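Local coordinates for hypothetical protein (Leishmania major, PDB 3LJN) that is of unknown function but is built of ankyrin repeats, a scaffold that in many other proteins serves to bind protein partners, at residues 134-139 against 177-182; 119-124 against 169-174; 140-145 against 158-163; 165-170 against 202-207. All blocks are in the same frame, centred on the assembly; numbering follows the deposited sequence.

Contact 1 of 4, residues 134-139 against 177-182; sequences KHCKGQ and LMRAME
Lys134 and Glu182 mark the closest backbone approach, with CA atoms 9.6 Å apart. The weakly bonded strand 134-136 runs nearly antiparallel to helix 177-182, at 158° with 12.5 Å between the axes. Long side chains bridge this gap. Lys134 is fully extended, with CG anti to the backbone N (chi1 179°), and this straight chain carries its amine to the helix. CE sits over the centre of one face of the Arg179 guanidinium. The modelled approach of the two cations is too close to be trusted in detail. Lys134 NZ makes a salt bridge to Glu182 OE1 at 3.4 Å, with a weak hydrogen bond; its stronger partner is Glu174. Arg179 NH1 has long, weak ion pairs with Glu174 and Asp170, so carboxylates probably offset both positive charges. The Arg179 chain bends at chi2 and chi3. Its NH2 then lies 3.1 Å from Gln139 OE1 and 3.5 Å from Cys136 SG, both approaching obliquely. The Gln139 amide is tilted 30° from the guanidinium plane. Four of the five touching residues are buried. The contact packs the strand and loop that precede helix 141-147 against helix 176-182, within the ankyrin-repeat array.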
loop_
_atom_site.group_PDB
_atom_site.type_symbol
_atom_site.label_atom_id
_atom_site.label_comp_id
_atom_site.label_asym_id
_atom_site.label_seq_id
_atom_site.Cartn_x
_atom_site.Cartn_y
_atom_site.Cartn_z
ATOM N N LYS A 134 13.463 2.939 -7.027
ATOM C CA LYS A 134 12.833 3.772 -6.001
ATOM C C LYS A 134 13.661 3.834 -4.724
ATOM O O LYS A 134 14.152 2.817 -4.241
ATOM C CB LYS A 134 11.435 3.245 -5.661
ATOM C CG LYS A 134 10.718 4.052 -4.575
ATOM C CD LYS A 134 9.243 3.676 -4.459
ATOM C CE LYS A 134 8.555 4.455 -3.329
ATOM N NZ LYS A 134 7.071 4.458 -3.482
ATOM N N HIS A 135 13.801 5.036 -4.178
ATOM C CA HIS A 135 14.400 5.210 -2.864
ATOM C C HIS A 135 13.321 5.085 -1.786
ATOM O O HIS A 135 12.283 5.757 -1.849
ATOM C CB HIS A 135 15.093 6.561 -2.756
ATOM C CG HIS A 135 15.266 7.033 -1.347
ATOM N ND1 HIS A 135 16.287 6.588 -0.532
ATOM C CD2 HIS A 135 14.544 7.906 -0.602
ATOM C CE1 HIS A 135 16.188 7.169 0.652
ATOM N NE2 HIS A 135 15.136 7.970 0.637
ATOM N N CYS A 136 13.578 4.227 -0.798
ATOM C CA CYS A 136 12.644 3.987 0.305
ATOM C C CYS A 136 13.387 3.596 1.582
ATOM O O CYS A 136 14.313 2.786 1.535
ATOM C CB CYS A 136 11.656 2.888 -0.072
ATOM S SG CYS A 136 10.368 2.651 1.167
ATOM N N LYS A 137 12.964 4.161 2.713
ATOM C CA LYS A 137 13.661 4.003 3.989
ATOM C C LYS A 137 12.925 3.087 4.976
ATOM O O LYS A 137 13.345 2.949 6.127
ATOM C CB LYS A 137 13.895 5.380 4.618
ATOM N N GLY A 138 11.851 2.445 4.522
ATOM C CA GLY A 138 10.979 1.678 5.413
ATOM C C GLY A 138 9.677 1.293 4.738
ATOM O O GLY A 138 9.021 2.136 4.141
ATOM N N GLN A 139 9.288 0.026 4.859
ATOM C CA GLN A 139 8.272 -0.568 3.984
ATOM C C GLN A 139 7.565 -1.758 4.629
ATOM O O GLN A 139 8.192 -2.567 5.311
ATOM C CB GLN A 139 8.968 -1.084 2.738
ATOM C CG GLN A 139 8.432 -0.554 1.453
ATOM C CD GLN A 139 9.139 -1.158 0.255
ATOM O OE1 GLN A 139 8.516 -1.432 -0.775
ATOM N NE2 GLN A 139 10.445 -1.382 0.385
ATOM N N LEU A 177 -1.330 0.490 -2.797
ATOM C CA LEU A 177 -2.013 0.868 -4.032
ATOM C C LEU A 177 -1.204 1.922 -4.752
ATOM O O LEU A 177 -0.884 1.757 -5.927
ATOM C CB LEU A 177 -3.427 1.384 -3.769
ATOM C CG LEU A 177 -4.431 0.272 -3.456
ATOM C CD1 LEU A 177 -5.728 0.869 -2.951
ATOM C CD2 LEU A 177 -4.673 -0.635 -4.674
HETATM N N MSE A 178 -0.868 2.995 -4.037
HETATM C CA MSE A 178 -0.008 4.057 -4.566
HETATM C C MSE A 178 1.262 3.468 -5.199
HETATM O O MSE A 178 1.679 3.881 -6.274
HETATM C CB MSE A 178 0.345 5.062 -3.464
HETATM C CG MSE A 178 -0.750 6.080 -3.163
HETATM SE SE MSE A 178 -0.362 7.288 -1.622
HETATM C CE MSE A 178 -2.087 8.230 -1.421
ATOM N N ARG A 179 1.844 2.471 -4.549
ATOM C CA ARG A 179 3.048 1.811 -5.052
ATOM C C ARG A 179 2.835 1.076 -6.375
ATOM O O ARG A 179 3.723 1.076 -7.226
ATOM C CB ARG A 179 3.584 0.834 -3.999
ATOM C CG ARG A 179 4.955 0.278 -4.293
ATOM C CD ARG A 179 6.045 1.355 -4.257
ATOM N NE ARG A 179 6.958 1.174 -3.130
ATOM C CZ ARG A 179 6.936 1.876 -1.996
ATOM N NH1 ARG A 179 6.047 2.851 -1.798
ATOM N NH2 ARG A 179 7.825 1.602 -1.041
ATOM N N ALA A 180 1.675 0.438 -6.537
ATOM C CA ALA A 180 1.375 -0.346 -7.747
ATOM C C ALA A 180 1.114 0.584 -8.928
ATOM O O ALA A 180 1.520 0.314 -10.065
ATOM C CB ALA A 180 0.186 -1.247 -7.513
HETATM N N MSE A 181 0.422 1.679 -8.636
HETATM C CA MSE A 181 0.293 2.805 -9.549
HETATM C C MSE A 181 1.646 3.330 -10.013
HETATM O O MSE A 181 1.874 3.409 -11.205
HETATM C CB MSE A 181 -0.530 3.916 -8.888
HETATM C CG MSE A 181 -1.990 3.819 -9.270
HETATM SE SE MSE A 181 -3.274 4.777 -8.159
HETATM C CE MSE A 181 -4.693 4.762 -9.480
ATOM N N GLU A 182 2.547 3.662 -9.089
ATOM C CA GLU A 182 3.869 4.204 -9.470
ATOM C C GLU A 182 4.617 3.242 -10.391
ATOM O O GLU A 182 5.036 3.629 -11.466
ATOM C CB GLU A 182 4.721 4.574 -8.240
ATOM C CG GLU A 182 6.197 4.881 -8.550
ATOM C CD GLU A 182 6.896 5.775 -7.495
ATOM O OE1 GLU A 182 6.317 6.000 -6.400
ATOM O OE2 GLU A 182 8.034 6.253 -7.765
#

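Contact 2 of 4, residues 119-124 against 169-174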
loop_
_atom_site.group_PDB
_atom_site.type_symbol
_atom_site.label_atom_id
_atom_site.label_comp_id
_atom_site.label_asym_id
_atom_site.label_seq_id
_atom_site.Cartn_x
_atom_site.Cartn_y
_atom_site.Cartn_z
ATOM N N ASN A 119 0.899 -5.526 9.063
ATOM C CA ASN A 119 1.122 -4.172 8.555
ATOM C C ASN A 119 2.346 -3.474 9.155
ATOM O O ASN A 119 2.500 -2.264 9.003
ATOM C CB ASN A 119 -0.139 -3.325 8.760
ATOM C CG ASN A 119 -1.360 -3.919 8.069
ATOM O OD1 ASN A 119 -1.254 -4.452 6.967
ATOM N ND2 ASN A 119 -2.522 -3.827 8.716
ATOM N N GLU A 120 3.213 -4.244 9.814
ATOM C CA GLU A 120 4.491 -3.740 10.341
ATOM C C GLU A 120 5.374 -3.189 9.232
ATOM O O GLU A 120 5.369 -3.692 8.105
ATOM C CB GLU A 120 5.274 -4.850 11.048
ATOM C CG GLU A 120 4.811 -5.168 12.469
ATOM C CD GLU A 120 5.522 -4.356 13.557
ATOM O OE1 GLU A 120 5.077 -4.436 14.731
ATOM O OE2 GLU A 120 6.522 -3.655 13.254
ATOM N N CYS A 121 6.163 -2.178 9.574
ATOM C CA CYS A 121 7.077 -1.564 8.626
ATOM C C CYS A 121 8.534 -1.934 8.932
ATOM O O CYS A 121 8.958 -1.918 10.087
ATOM C CB CYS A 121 6.893 -0.054 8.664
ATOM S SG CYS A 121 6.962 0.679 7.056
ATOM N N ASP A 122 9.299 -2.274 7.899
ATOM C CA ASP A 122 10.728 -2.531 8.086
ATOM C C ASP A 122 11.458 -1.200 8.203
ATOM O O ASP A 122 10.841 -0.138 8.112
ATOM C CB ASP A 122 11.313 -3.446 6.985
ATOM C CG ASP A 122 11.420 -2.778 5.619
ATOM O OD1 ASP A 122 11.557 -1.544 5.555
ATOM O OD2 ASP A 122 11.394 -3.510 4.594
ATOM N N GLU A 123 12.758 -1.255 8.455
ATOM C CA GLU A 123 13.553 -0.046 8.576
ATOM C C GLU A 123 14.781 -0.242 7.688
ATOM O O GLU A 123 15.912 -0.181 8.137
ATOM C CB GLU A 123 13.894 0.238 10.052
ATOM C CG GLU A 123 12.765 -0.150 11.045
ATOM C CD GLU A 123 12.602 0.799 12.250
ATOM O OE1 GLU A 123 13.619 1.305 12.787
ATOM O OE2 GLU A 123 11.435 1.018 12.669
ATOM N N ARG A 124 14.518 -0.474 6.404
ATOM C CA ARG A 124 15.529 -0.887 5.438
ATOM C C ARG A 124 15.616 0.102 4.268
ATOM O O ARG A 124 14.731 0.124 3.415
ATOM C CB ARG A 124 15.172 -2.286 4.923
ATOM C CG ARG A 124 16.246 -2.960 4.102
ATOM C CD ARG A 124 15.744 -4.256 3.465
ATOM N NE ARG A 124 16.835 -5.219 3.256
ATOM C CZ ARG A 124 16.702 -6.432 2.708
ATOM N NH1 ARG A 124 15.515 -6.860 2.279
ATOM N NH2 ARG A 124 17.767 -7.221 2.584
ATOM N N LYS A 169 0.655 2.295 5.377
ATOM C CA LYS A 169 1.589 3.378 5.082
ATOM C C LYS A 169 3.021 2.945 5.281
ATOM O O LYS A 169 3.357 2.422 6.333
ATOM C CB LYS A 169 1.329 4.584 5.985
ATOM C CG LYS A 169 0.273 5.550 5.455
ATOM C CD LYS A 169 0.332 6.879 6.195
ATOM C CE LYS A 169 -0.746 7.830 5.692
ATOM N NZ LYS A 169 -0.694 9.185 6.328
ATOM N N ASP A 170 3.865 3.183 4.281
ATOM C CA ASP A 170 5.312 3.102 4.467
ATOM C C ASP A 170 5.808 4.371 5.187
ATOM O O ASP A 170 4.996 5.188 5.618
ATOM C CB ASP A 170 6.036 2.830 3.123
ATOM C CG ASP A 170 6.165 4.063 2.207
ATOM O OD1 ASP A 170 5.566 5.130 2.471
ATOM O OD2 ASP A 170 6.903 3.947 1.199
ATOM N N LYS A 171 7.122 4.533 5.334
ATOM C CA LYS A 171 7.686 5.713 6.026
ATOM C C LYS A 171 7.796 6.984 5.154
ATOM O O LYS A 171 8.354 7.989 5.600
ATOM C CB LYS A 171 9.041 5.364 6.670
ATOM C CG LYS A 171 8.880 4.573 7.969
ATOM C CD LYS A 171 10.185 4.380 8.728
ATOM C CE LYS A 171 9.913 3.669 10.067
ATOM N NZ LYS A 171 11.167 3.288 10.791
ATOM N N ALA A 172 7.271 6.925 3.925
ATOM C CA ALA A 172 7.104 8.100 3.059
ATOM C C ALA A 172 5.610 8.355 2.799
ATOM O O ALA A 172 5.228 9.005 1.820
ATOM C CB ALA A 172 7.846 7.893 1.747
ATOM N N ASP A 173 4.779 7.830 3.699
ATOM C CA ASP A 173 3.314 7.935 3.646
ATOM C C ASP A 173 2.646 7.488 2.338
ATOM O O ASP A 173 1.609 8.024 1.948
ATOM C CB ASP A 173 2.865 9.336 4.069
ATOM C CG ASP A 173 2.896 9.521 5.591
ATOM O OD1 ASP A 173 3.833 8.997 6.248
ATOM O OD2 ASP A 173 1.973 10.182 6.130
ATOM N N GLU A 174 3.221 6.469 1.702
ATOM C CA GLU A 174 2.638 5.869 0.506
ATOM C C GLU A 174 2.069 4.508 0.829
ATOM O O GLU A 174 2.633 3.763 1.612
ATOM C CB GLU A 174 3.691 5.750 -0.604
ATOM C CG GLU A 174 3.789 7.009 -1.480
ATOM C CD GLU A 174 5.224 7.401 -1.854
ATOM O OE1 GLU A 174 6.178 6.631 -1.540
ATOM O OE2 GLU A 174 5.389 8.506 -2.458
#
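Glu123 and Lys171 form a salt bridge between two loops of the ankyrin array. Segment 119-124 follows helix 114-118. Segment 169-174 leads into helix 176-182 and holds a type I beta turn from Asp170 to Asp173. Along Glu123, each side-chain atom has Lys171 NZ as its nearest partner in the other loop. Glu123 CB is 4.2 Å from Lys171 NZ, and Glu123 CG is 3.8 Å from that NZ. The chain then bends at chi2 (-144°), which brings the carboxylate round to the amine. Glu123 CD lies 3.2 Å from Lys171 NZ. Glu123 OE1 stays at 3.7 Å from Lys171 NZ, while OE2 comes to 3.0 Å from the same NZ. The hydrogen bond in this pair is weak, and Glu123 is exposed, so the bridge is a surface tie. Lys171 meets it with a chain extended beyond CG.

Beside this pair, Cys121 points at the other loop. Its SG rests 3.9 Å from Asp170 CA, and backbone atoms of Lys169 and Lys171 lie close by. This is plain packing of a thiol against main chain. The CB of Asp122 points away from the other loop. Asp122 OD1 accepts from Arg124 N in an Asx turn, and OD2 is hydrogen-bonded to Trp144 NE1. Asp170 forms a second Asx turn. Its OD1 is gripped from opposite faces of the carboxylate plane, by Glu174 N at 2.8 Å and by Ala172 N at 2.9 Å.

Contact 3 of 4, residues 140-145 against 158-163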
loop_
_atom_site.group_PDB
_atom_site.type_symbol
_atom_site.label_atom_id
_atom_site.label_comp_id
_atom_site.label_asym_id
_atom_site.label_seq_id
_atom_site.Cartn_x
_atom_site.Cartn_y
_atom_site.Cartn_z
ATOM N N THR A 140 6.267 -1.875 4.398
ATOM C CA THR A 140 5.544 -3.080 4.747
ATOM C C THR A 140 5.857 -4.116 3.680
ATOM O O THR A 140 6.311 -3.768 2.595
ATOM C CB THR A 140 4.033 -2.858 4.770
ATOM O OG1 THR A 140 3.551 -2.722 3.432
ATOM C CG2 THR A 140 3.666 -1.623 5.589
ATOM N N ALA A 141 5.605 -5.386 3.989
ATOM C CA ALA A 141 5.853 -6.487 3.047
ATOM C C ALA A 141 4.863 -6.507 1.880
ATOM O O ALA A 141 5.138 -7.094 0.848
ATOM C CB ALA A 141 5.816 -7.813 3.764
ATOM N N LEU A 142 3.706 -5.886 2.039
ATOM C CA LEU A 142 2.764 -5.796 0.938
ATOM C C LEU A 142 3.295 -4.856 -0.155
ATOM O O LEU A 142 3.027 -5.095 -1.326
ATOM C CB LEU A 142 1.386 -5.358 1.448
ATOM C CG LEU A 142 0.160 -5.637 0.564
ATOM C CD1 LEU A 142 0.076 -7.084 0.127
ATOM C CD2 LEU A 142 -1.133 -5.226 1.283
ATOM N N HIS A 143 4.048 -3.813 0.231
ATOM C CA HIS A 143 4.758 -2.918 -0.716
ATOM C C HIS A 143 5.810 -3.666 -1.560
ATOM O O HIS A 143 5.877 -3.513 -2.776
ATOM C CB HIS A 143 5.530 -1.816 0.022
ATOM C CG HIS A 143 4.686 -0.745 0.646
ATOM N ND1 HIS A 143 4.471 -0.667 2.004
ATOM C CD2 HIS A 143 4.074 0.336 0.111
ATOM C CE1 HIS A 143 3.730 0.391 2.274
ATOM N NE2 HIS A 143 3.473 1.016 1.140
ATOM N N TRP A 144 6.669 -4.430 -0.890
ATOM C CA TRP A 144 7.656 -5.276 -1.562
ATOM C C TRP A 144 7.013 -6.149 -2.620
ATOM O O TRP A 144 7.291 -5.976 -3.801
ATOM C CB TRP A 144 8.376 -6.161 -0.559
ATOM C CG TRP A 144 9.415 -5.440 0.185
ATOM C CD1 TRP A 144 9.319 -4.909 1.442
ATOM C CD2 TRP A 144 10.727 -5.141 -0.282
ATOM N NE1 TRP A 144 10.506 -4.302 1.791
ATOM C CE2 TRP A 144 11.386 -4.429 0.747
ATOM C CE3 TRP A 144 11.417 -5.408 -1.475
ATOM C CZ2 TRP A 144 12.701 -3.985 0.620
ATOM C CZ3 TRP A 144 12.726 -4.964 -1.601
ATOM C CH2 TRP A 144 13.351 -4.258 -0.561
ATOM N N CYS A 145 6.147 -7.071 -2.204
ATOM C CA CYS A 145 5.401 -7.925 -3.141
ATOM C C CYS A 145 4.976 -7.193 -4.401
ATOM O O CYS A 145 5.136 -7.688 -5.519
ATOM C CB CYS A 145 4.155 -8.462 -2.468
ATOM S SG CYS A 145 4.558 -9.578 -1.132
ATOM N N ILE A 158 -2.949 -13.977 -0.735
ATOM C CA ILE A 158 -2.988 -14.493 0.626
ATOM C C ILE A 158 -2.806 -13.393 1.676
ATOM O O ILE A 158 -3.502 -13.387 2.694
ATOM C CB ILE A 158 -1.933 -15.603 0.847
ATOM C CG1 ILE A 158 -2.518 -16.976 0.491
ATOM C CG2 ILE A 158 -1.481 -15.625 2.297
ATOM C CD1 ILE A 158 -2.966 -17.111 -0.949
ATOM N N LEU A 159 -1.887 -12.460 1.446
ATOM C CA LEU A 159 -1.658 -11.420 2.440
ATOM C C LEU A 159 -2.924 -10.615 2.633
ATOM O O LEU A 159 -3.255 -10.265 3.756
ATOM C CB LEU A 159 -0.506 -10.490 2.062
ATOM C CG LEU A 159 0.918 -10.970 2.332
ATOM C CD1 LEU A 159 1.920 -9.967 1.790
ATOM C CD2 LEU A 159 1.169 -11.206 3.802
ATOM N N VAL A 160 -3.641 -10.345 1.545
ATOM C CA VAL A 160 -4.787 -9.438 1.592
ATOM C C VAL A 160 -6.009 -10.116 2.221
ATOM O O VAL A 160 -6.774 -9.462 2.930
ATOM C CB VAL A 160 -5.106 -8.843 0.198
ATOM C CG1 VAL A 160 -6.297 -7.912 0.271
ATOM C CG2 VAL A 160 -3.921 -8.090 -0.326
ATOM N N GLN A 161 -6.173 -11.419 1.975
ATOM C CA GLN A 161 -7.184 -12.250 2.677
ATOM C C GLN A 161 -6.935 -12.339 4.174
ATOM O O GLN A 161 -7.881 -12.382 4.956
ATOM C CB GLN A 161 -7.221 -13.676 2.120
ATOM C CG GLN A 161 -8.048 -13.813 0.849
ATOM C CD GLN A 161 -7.717 -15.057 0.036
ATOM O OE1 GLN A 161 -6.645 -15.640 0.176
ATOM N NE2 GLN A 161 -8.635 -15.454 -0.833
ATOM N N LEU A 162 -5.661 -12.373 4.564
ATOM C CA LEU A 162 -5.276 -12.518 5.968
ATOM C C LEU A 162 -5.538 -11.259 6.793
ATOM O O LEU A 162 -5.685 -11.327 8.013
ATOM C CB LEU A 162 -3.797 -12.923 6.078
ATOM C CG LEU A 162 -3.456 -14.382 5.721
ATOM C CD1 LEU A 162 -1.953 -14.631 5.751
ATOM C CD2 LEU A 162 -4.172 -15.364 6.639
ATOM N N GLY A 163 -5.600 -10.112 6.131
ATOM C CA GLY A 163 -5.772 -8.840 6.827
ATOM C C GLY A 163 -4.700 -7.790 6.571
ATOM O O GLY A 163 -4.705 -6.752 7.231
#
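Thr140 OG1 caps the helix that brings Leu142 and Cys145 against Leu159. It accepts weakly from His143 N at 3.4 Å. His143 ND1 also lies 2.7 Å from Thr140 OG1, at an angle that makes any bond weak. In return, Thr140 N donates to His143 ND1 at 3.2 Å, tilted 20° from the ring plane. This reciprocal pair is a capping box. Thr140 to His143 read Thr-Ala-Leu-His, a variant of the Thr-Pro-Leu-His signature of ankyrin repeats. His143 NE2 is bonded to the backbone carbonyl of Glu174, so the ring also ties this helix start to the loop before helix 176-182.

The helices 141-145 and 158-162 are antiparallel, crossing at -153° with axes 11.3 Å apart. Leu142 and Leu159 slide past each other in opposite directions. Their CD1 methyls meet at 3.8 Å. Leu142 CD1 reaches Val160 as well, 4.1 Å from CG2. Leu159 CD1 also touches Cys145 SG, at 4.0 Å. Leu159 goes on to Val100 of helix 97-110, and Leu142 to Pro176. All five touching residues are buried. Across the contact the side chains meet by apolar surface alone. Hydrophobic burial therefore probably holds the two helices together, while polar bonds fix the helix start.

Contact 4 of 4, residues 165-170 against 202-207; sequences SPTAKD and LRLDYA
Thr167 provides the hydrogen bond of this contact. Arg203 N donates to its OG1 at 3.2 Å and nearly straight, 161°. The Thr167 hydroxyl sits between its own N and carbonyl carbon (chi1 65°). From there it can also donate to Ser165 OG, 3.1 Å from OG1. Ser165 OG accepts from Thr167 N too, closing an ST turn. A chain of bonds thus runs from Arg203 N through Thr167 OG1 to Ser165 OG.

The aromatic contacts centre on Tyr206. Lys169 CE lies over one face, offset toward the rim, 3.8 Å from the ring centroid, in a CH-pi contact. Its NZ makes an off-centre cation-pi contact at 4.6 Å from that centroid, the charge being bridged to Asp173. The opposite face is covered by Arg203 CB. Thr167 O approaches the ring edge in plane, 3.3 Å from Tyr206 CD2. The ring is therefore held on both faces and at one edge.

The apolar part lies at the other end. Leu202 CD2 packs on Pro166 CB at 3.9 Å, and Leu202 CB meets Thr167 CG2. Each loop makes a type I turn here, Ser165-Ala168 and Arg203-Tyr206. One loop joins helix 153-162 to helix 176-182. The other runs from helix 186-195 to helix 216-219, so the contact joins the loops before and after the helix pair 176-182 and 186-195.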
loop_
_atom_site.group_PDB
_atom_site.type_symbol
_atom_site.label_atom_id
_atom_site.label_comp_id
_atom_site.label_asym_id
_atom_site.label_seq_id
_atom_site.Cartn_x
_atom_site.Cartn_y
_atom_site.Cartn_z
ATOM N N SER A 165 -3.311 -4.720 4.788
ATOM C CA SER A 165 -4.120 -3.610 4.272
ATOM C C SER A 165 -3.561 -2.998 2.980
ATOM O O SER A 165 -2.414 -2.563 2.942
ATOM C CB SER A 165 -4.240 -2.516 5.333
ATOM O OG SER A 165 -4.960 -1.404 4.821
ATOM N N PRO A 166 -4.371 -2.948 1.917
ATOM C CA PRO A 166 -3.858 -2.311 0.705
ATOM C C PRO A 166 -3.606 -0.814 0.831
ATOM O O PRO A 166 -3.163 -0.197 -0.134
ATOM C CB PRO A 166 -4.962 -2.577 -0.325
ATOM C CG PRO A 166 -5.573 -3.833 0.126
ATOM C CD PRO A 166 -5.567 -3.758 1.639
ATOM N N THR A 167 -3.897 -0.241 2.000
ATOM C CA THR A 167 -3.616 1.165 2.266
ATOM C C THR A 167 -2.672 1.340 3.451
ATOM O O THR A 167 -2.686 2.380 4.101
ATOM C CB THR A 167 -4.898 1.938 2.568
ATOM O OG1 THR A 167 -5.473 1.444 3.783
ATOM C CG2 THR A 167 -5.895 1.796 1.441
ATOM N N ALA A 168 -1.865 0.323 3.752
ATOM C CA ALA A 168 -0.838 0.435 4.793
ATOM C C ALA A 168 0.163 1.530 4.410
ATOM O O ALA A 168 0.475 1.682 3.245
ATOM C CB ALA A 168 -0.128 -0.885 4.969
ATOM N N LYS A 169 0.655 2.295 5.377
ATOM C CA LYS A 169 1.589 3.378 5.082
ATOM C C LYS A 169 3.021 2.945 5.281
ATOM O O LYS A 169 3.357 2.422 6.333
ATOM C CB LYS A 169 1.329 4.584 5.985
ATOM C CG LYS A 169 0.273 5.550 5.455
ATOM C CD LYS A 169 0.332 6.879 6.195
ATOM C CE LYS A 169 -0.746 7.830 5.692
ATOM N NZ LYS A 169 -0.694 9.185 6.328
ATOM N N ASP A 170 3.865 3.183 4.281
ATOM C CA ASP A 170 5.312 3.102 4.467
ATOM C C ASP A 170 5.808 4.371 5.187
ATOM O O ASP A 170 4.996 5.188 5.618
ATOM C CB ASP A 170 6.036 2.830 3.123
ATOM C CG ASP A 170 6.165 4.063 2.207
ATOM O OD1 ASP A 170 5.566 5.130 2.471
ATOM O OD2 ASP A 170 6.903 3.947 1.199
ATOM N N LEU A 202 -10.453 -0.008 3.459
ATOM C CA LEU A 202 -9.431 0.790 2.812
ATOM C C LEU A 202 -9.515 2.171 3.396
ATOM O O LEU A 202 -10.606 2.670 3.616
ATOM C CB LEU A 202 -9.676 0.865 1.306
ATOM C CG LEU A 202 -9.812 -0.463 0.560
ATOM C CD1 LEU A 202 -10.458 -0.246 -0.798
ATOM C CD2 LEU A 202 -8.463 -1.141 0.428
ATOM N N ARG A 203 -8.362 2.786 3.643
ATOM C CA ARG A 203 -8.284 4.155 4.141
ATOM C C ARG A 203 -7.978 5.100 2.999
ATOM O O ARG A 203 -6.839 5.510 2.802
ATOM C CB ARG A 203 -7.210 4.258 5.210
ATOM C CG ARG A 203 -7.433 3.332 6.373
ATOM C CD ARG A 203 -8.685 3.699 7.122
ATOM N NE ARG A 203 -8.528 4.957 7.836
ATOM C CZ ARG A 203 -7.858 5.093 8.980
ATOM N NH1 ARG A 203 -7.263 4.046 9.557
ATOM N NH2 ARG A 203 -7.776 6.290 9.555
ATOM N N LEU A 204 -9.019 5.449 2.254
ATOM C CA LEU A 204 -8.886 6.283 1.072
ATOM C C LEU A 204 -8.821 7.761 1.450
ATOM O O LEU A 204 -8.909 8.636 0.584
ATOM C CB LEU A 204 -10.065 6.030 0.134
ATOM C CG LEU A 204 -10.328 4.570 -0.248
ATOM C CD1 LEU A 204 -11.521 4.487 -1.183
ATOM C CD2 LEU A 204 -9.097 3.932 -0.874
ATOM N N ASP A 205 -8.683 8.025 2.751
ATOM C CA ASP A 205 -8.421 9.366 3.275
ATOM C C ASP A 205 -6.924 9.623 3.467
ATOM O O ASP A 205 -6.535 10.741 3.772
ATOM C CB ASP A 205 -9.193 9.601 4.597
ATOM C CG ASP A 205 -8.777 8.639 5.739
ATOM O OD1 ASP A 205 -8.434 7.470 5.459
ATOM O OD2 ASP A 205 -8.812 9.050 6.923
ATOM N N TYR A 206 -6.094 8.594 3.292
ATOM C CA TYR A 206 -4.641 8.732 3.384
ATOM C C TYR A 206 -4.082 9.437 2.162
ATOM O O TYR A 206 -4.467 9.123 1.036
ATOM C CB TYR A 206 -3.960 7.362 3.491
ATOM C CG TYR A 206 -4.051 6.680 4.839
ATOM C CD1 TYR A 206 -4.496 7.354 5.972
ATOM C CD2 TYR A 206 -3.642 5.365 4.987
ATOM C CE1 TYR A 206 -4.566 6.722 7.195
ATOM C CE2 TYR A 206 -3.698 4.727 6.215
ATOM C CZ TYR A 206 -4.163 5.415 7.316
ATOM O OH TYR A 206 -4.232 4.806 8.549
ATOM N N ALA A 207 -3.162 10.372 2.389
ATOM C CA ALA A 207 -2.549 11.151 1.310
ATOM C C ALA A 207 -1.032 11.191 1.492
ATOM O O ALA A 207 -0.533 11.176 2.621
ATOM C CB ALA A 207 -3.119 12.554 1.286
#

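All four contacts lie near the middle of the chain, and the loop 165-174 ties contacts 2 and 4 together. These two share Lys169 and Asp170, with centres about 11 Å apart, and Asn119 OD1 to Ser165 N (3.0 Å) joins them again. Contacts 1 and 2 have centres about 9 Å apart. The salt bridge from Lys134 NZ to Glu174 OE1, 3.0 Å, connects them. Contact 3 is nested within the chain loops closed by contacts 1 and 2. Helix 141-147 is anchored to contact 2 by Trp144 NE1 to Asp122 OD2 (3.0 Å) and by His143 NE2 to Glu174 O (2.9 Å). Contacts 2 and 4 join loops, while contact 3 packs helix 141-147 on helix 153-162.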